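Side-chain contact in HMG-CoA Lyase (Bacillus subtilis subsp. subtilis, PDB 1YDO), which is a TIM-barrel protein of the HMGL-like family: residues 190-195 / 225-230. Numbering follows the deposited sequence.
Sequences TVLEAL and MGITVF
Leu192, on the helix 185-196, reaches across to Met225 and Ile227, and these three side chains bury most of the surface between the segments. Met225 is a selenomethionine at the last turn of the helix 215-225, and Ile227 lies two residues on, past Gly226, which leaves the helix with positive phi and turns the chain toward the strand 229-232.

The leucine and isoleucine meet tip to tip. Ile227 holds CG1 anti to its own carbonyl carbon (chi1 -78°), which sends CG1 toward the leucine, with CD1 at its end meeting the leucine fork. There it touches both branches, at 3.4 Å from Ile227 CD1 to Leu192 CD1 and 3.5 Å from Ile227 CD1 to Leu192 CD2. Met225 crosses the same leucine at a slant and meets it with the base of its chain: Met225 CG lies 4.1 Å from Leu192 CD1 and 4.2 Å from Leu192 CB. Leu192 CD1 is therefore shared by both partners, whereas, across this contact, CD2 meets Ile227.

Beyond CG the selenomethionine bends at chi2 and again at chi3 (-60° and -51°), folding its methyl back toward the helix 185-196. Met225 CE ends 3.4 Å from Glu193 OE1, the two side chains crossing at about a right angle. This is a van der Waals approach to a carboxylate on the exposed side of the contact.

Leu192 also packs on Leu206 of the strand 204-207, toward the sheet, and on Ala222 of the helix 215-225. Two successive outer helices of the barrel, and the turn leading from the second into its next strand, are thus joined here mainly through carbon atoms. With no polar bond between the segments, the contact rests on apolar packing, buried around Leu192 and Ile227 and giving way to charge at Glu193.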
ATOM      1  N   THR A 190       3.729  -2.893  18.760  1.00 39.35           N
ATOM      2  CA  THR A 190       3.520  -3.308  20.140  1.00 37.24           C
ATOM      3  C   THR A 190       3.447  -4.824  20.180  1.00 35.73           C
ATOM      4  O   THR A 190       3.962  -5.450  21.097  1.00 35.06           O
ATOM      5  CB  THR A 190       2.222  -2.713  20.747  1.00 37.05           C
ATOM      6  OG1 THR A 190       1.086  -3.383  20.203  1.00 37.82           O
ATOM      7  CG2 THR A 190       2.117  -1.230  20.428  1.00 35.43           C
ATOM      8  N   VAL A 191       2.812  -5.416  19.176  1.00 35.22           N
ATOM      9  CA  VAL A 191       2.691  -6.860  19.136  1.00 35.33           C
ATOM     10  C   VAL A 191       4.048  -7.513  18.997  1.00 36.61           C
ATOM     11  O   VAL A 191       4.419  -8.354  19.813  1.00 37.40           O
ATOM     12  CB  VAL A 191       1.804  -7.322  17.981  1.00 35.10           C
ATOM     13  CG1 VAL A 191       1.948  -8.821  17.789  1.00 35.06           C
ATOM     14  CG2 VAL A 191       0.359  -6.969  18.270  1.00 34.38           C
ATOM     15  N   LEU A 192       4.791  -7.138  17.960  1.00 37.61           N
ATOM     16  CA  LEU A 192       6.120  -7.710  17.760  1.00 38.53           C
ATOM     17  C   LEU A 192       7.053  -7.397  18.927  1.00 39.87           C
ATOM     18  O   LEU A 192       8.012  -8.114  19.180  1.00 40.89           O
ATOM     19  CB  LEU A 192       6.735  -7.211  16.452  1.00 35.97           C
ATOM     20  CG  LEU A 192       6.135  -7.814  15.193  1.00 33.31           C
ATOM     21  CD1 LEU A 192       6.780  -7.183  13.985  1.00 31.09           C
ATOM     22  CD2 LEU A 192       6.341  -9.312  15.188  1.00 34.28           C
ATOM     23  N   GLU A 193       6.757  -6.322  19.636  1.00 41.89           N
ATOM     24  CA  GLU A 193       7.559  -5.925  20.779  1.00 43.93           C
ATOM     25  C   GLU A 193       7.414  -6.967  21.879  1.00 43.25           C
ATOM     26  O   GLU A 193       8.398  -7.371  22.487  1.00 43.50           O
ATOM     27  CB  GLU A 193       7.075  -4.580  21.309  1.00 47.32           C
ATOM     28  CG  GLU A 193       8.007  -3.896  22.293  1.00 52.95           C
ATOM     29  CD  GLU A 193       9.154  -3.165  21.599  1.00 56.30           C
ATOM     30  OE1 GLU A 193      10.193  -3.812  21.306  1.00 58.42           O
ATOM     31  OE2 GLU A 193       9.009  -1.939  21.333  1.00 56.88           O
ATOM     32  N   ALA A 194       6.176  -7.388  22.128  1.00 42.66           N
ATOM     33  CA  ALA A 194       5.870  -8.369  23.161  1.00 43.13           C
ATOM     34  C   ALA A 194       6.301  -9.769  22.756  1.00 43.53           C
ATOM     35  O   ALA A 194       6.709 -10.571  23.603  1.00 45.26           O
ATOM     36  CB  ALA A 194       4.378  -8.353  23.471  1.00 43.10           C
ATOM     37  N   LEU A 195       6.206 -10.071  21.467  1.00 42.90           N
ATOM     38  CA  LEU A 195       6.604 -11.386  20.972  1.00 42.90           C
ATOM     39  C   LEU A 195       8.122 -11.509  20.863  1.00 42.38           C
ATOM     40  O   LEU A 195       8.720 -12.402  21.461  1.00 42.26           O
ATOM     41  CB  LEU A 195       5.962 -11.669  19.606  1.00 43.10           C
ATOM     42  CG  LEU A 195       4.488 -12.095  19.605  1.00 44.05           C
ATOM     43  CD1 LEU A 195       3.946 -12.009  18.197  1.00 43.37           C
ATOM     44  CD2 LEU A 195       4.332 -13.511  20.150  1.00 43.59           C
HETATM   45  N   MSE A 225      11.629  -3.941  13.298  1.00 36.32           N
HETATM   46  CA  MSE A 225      11.670  -4.704  14.530  1.00 38.15           C
HETATM   47  C   MSE A 225      12.638  -5.869  14.442  1.00 39.00           C
HETATM   48  O   MSE A 225      13.098  -6.357  15.468  1.00 40.62           O
HETATM   49  CB  MSE A 225      10.282  -5.237  14.881  1.00 41.08           C
HETATM   50  CG  MSE A 225       9.234  -4.160  15.160  1.00 47.31           C
HETATM   51 SE   MSE A 225       9.720  -3.012  16.665  1.00 55.81          SE
HETATM   52  CE  MSE A 225      10.103  -4.449  17.929  1.00 55.05           C
ATOM     53  N   GLY A 226      12.919  -6.333  13.221  1.00 37.78           N
ATOM     54  CA  GLY A 226      13.837  -7.451  13.039  1.00 36.35           C
ATOM     55  C   GLY A 226      13.341  -8.637  12.219  1.00 34.55           C
ATOM     56  O   GLY A 226      14.138  -9.452  11.754  1.00 34.88           O
ATOM     57  N   ILE A 227      12.030  -8.756  12.048  1.00 32.76           N
ATOM     58  CA  ILE A 227      11.478  -9.857  11.263  1.00 31.15           C
ATOM     59  C   ILE A 227      12.119  -9.809   9.877  1.00 29.70           C
ATOM     60  O   ILE A 227      12.321  -8.730   9.329  1.00 30.17           O
ATOM     61  CB  ILE A 227       9.931  -9.729  11.115  1.00 29.97           C
ATOM     62  CG1 ILE A 227       9.223 -10.188  12.387  1.00 29.45           C
ATOM     63  CG2 ILE A 227       9.449 -10.572   9.971  1.00 29.01           C
ATOM     64  CD1 ILE A 227       9.382  -9.272  13.532  1.00 30.17           C
ATOM     65  N   THR A 228      12.436 -10.965   9.309  1.00 29.86           N
ATOM     66  CA  THR A 228      13.061 -10.993   7.996  1.00 29.58           C
ATOM     67  C   THR A 228      12.387 -12.018   7.092  1.00 29.16           C
ATOM     68  O   THR A 228      12.896 -12.362   6.024  1.00 29.40           O
ATOM     69  CB  THR A 228      14.575 -11.327   8.110  1.00 31.41           C
ATOM     70  OG1 THR A 228      14.748 -12.614   8.738  1.00 33.42           O
ATOM     71  CG2 THR A 228      15.301 -10.263   8.950  1.00 29.68           C
ATOM     72  N   VAL A 229      11.233 -12.495   7.528  1.00 27.52           N
ATOM     73  CA  VAL A 229      10.476 -13.469   6.769  1.00 27.95           C
ATOM     74  C   VAL A 229       9.081 -12.937   6.478  1.00 27.09           C
ATOM     75  O   VAL A 229       8.313 -12.619   7.388  1.00 26.17           O
ATOM     76  CB  VAL A 229      10.348 -14.787   7.555  1.00 28.63           C
ATOM     77  CG1 VAL A 229       9.702 -15.858   6.698  1.00 28.51           C
ATOM     78  CG2 VAL A 229      11.708 -15.226   8.030  1.00 26.32           C
ATOM     79  N   PHE A 230       8.742 -12.841   5.203  1.00 27.80           N
ATOM     80  CA  PHE A 230       7.427 -12.338   4.861  1.00 28.68           C
ATOM     81  C   PHE A 230       6.750 -13.177   3.813  1.00 29.07           C
ATOM     82  O   PHE A 230       7.364 -13.593   2.836  1.00 29.47           O
ATOM     83  CB  PHE A 230       7.547 -10.898   4.401  1.00 28.80           C
ATOM     84  CG  PHE A 230       7.971  -9.963   5.494  1.00 29.64           C
ATOM     85  CD1 PHE A 230       7.037  -9.436   6.381  1.00 29.76           C
ATOM     86  CD2 PHE A 230       9.309  -9.626   5.650  1.00 29.41           C
ATOM     87  CE1 PHE A 230       7.428  -8.573   7.415  1.00 30.32           C
ATOM     88  CE2 PHE A 230       9.715  -8.770   6.674  1.00 30.86           C
ATOM     89  CZ  PHE A 230       8.769  -8.240   7.559  1.00 30.13           C
TER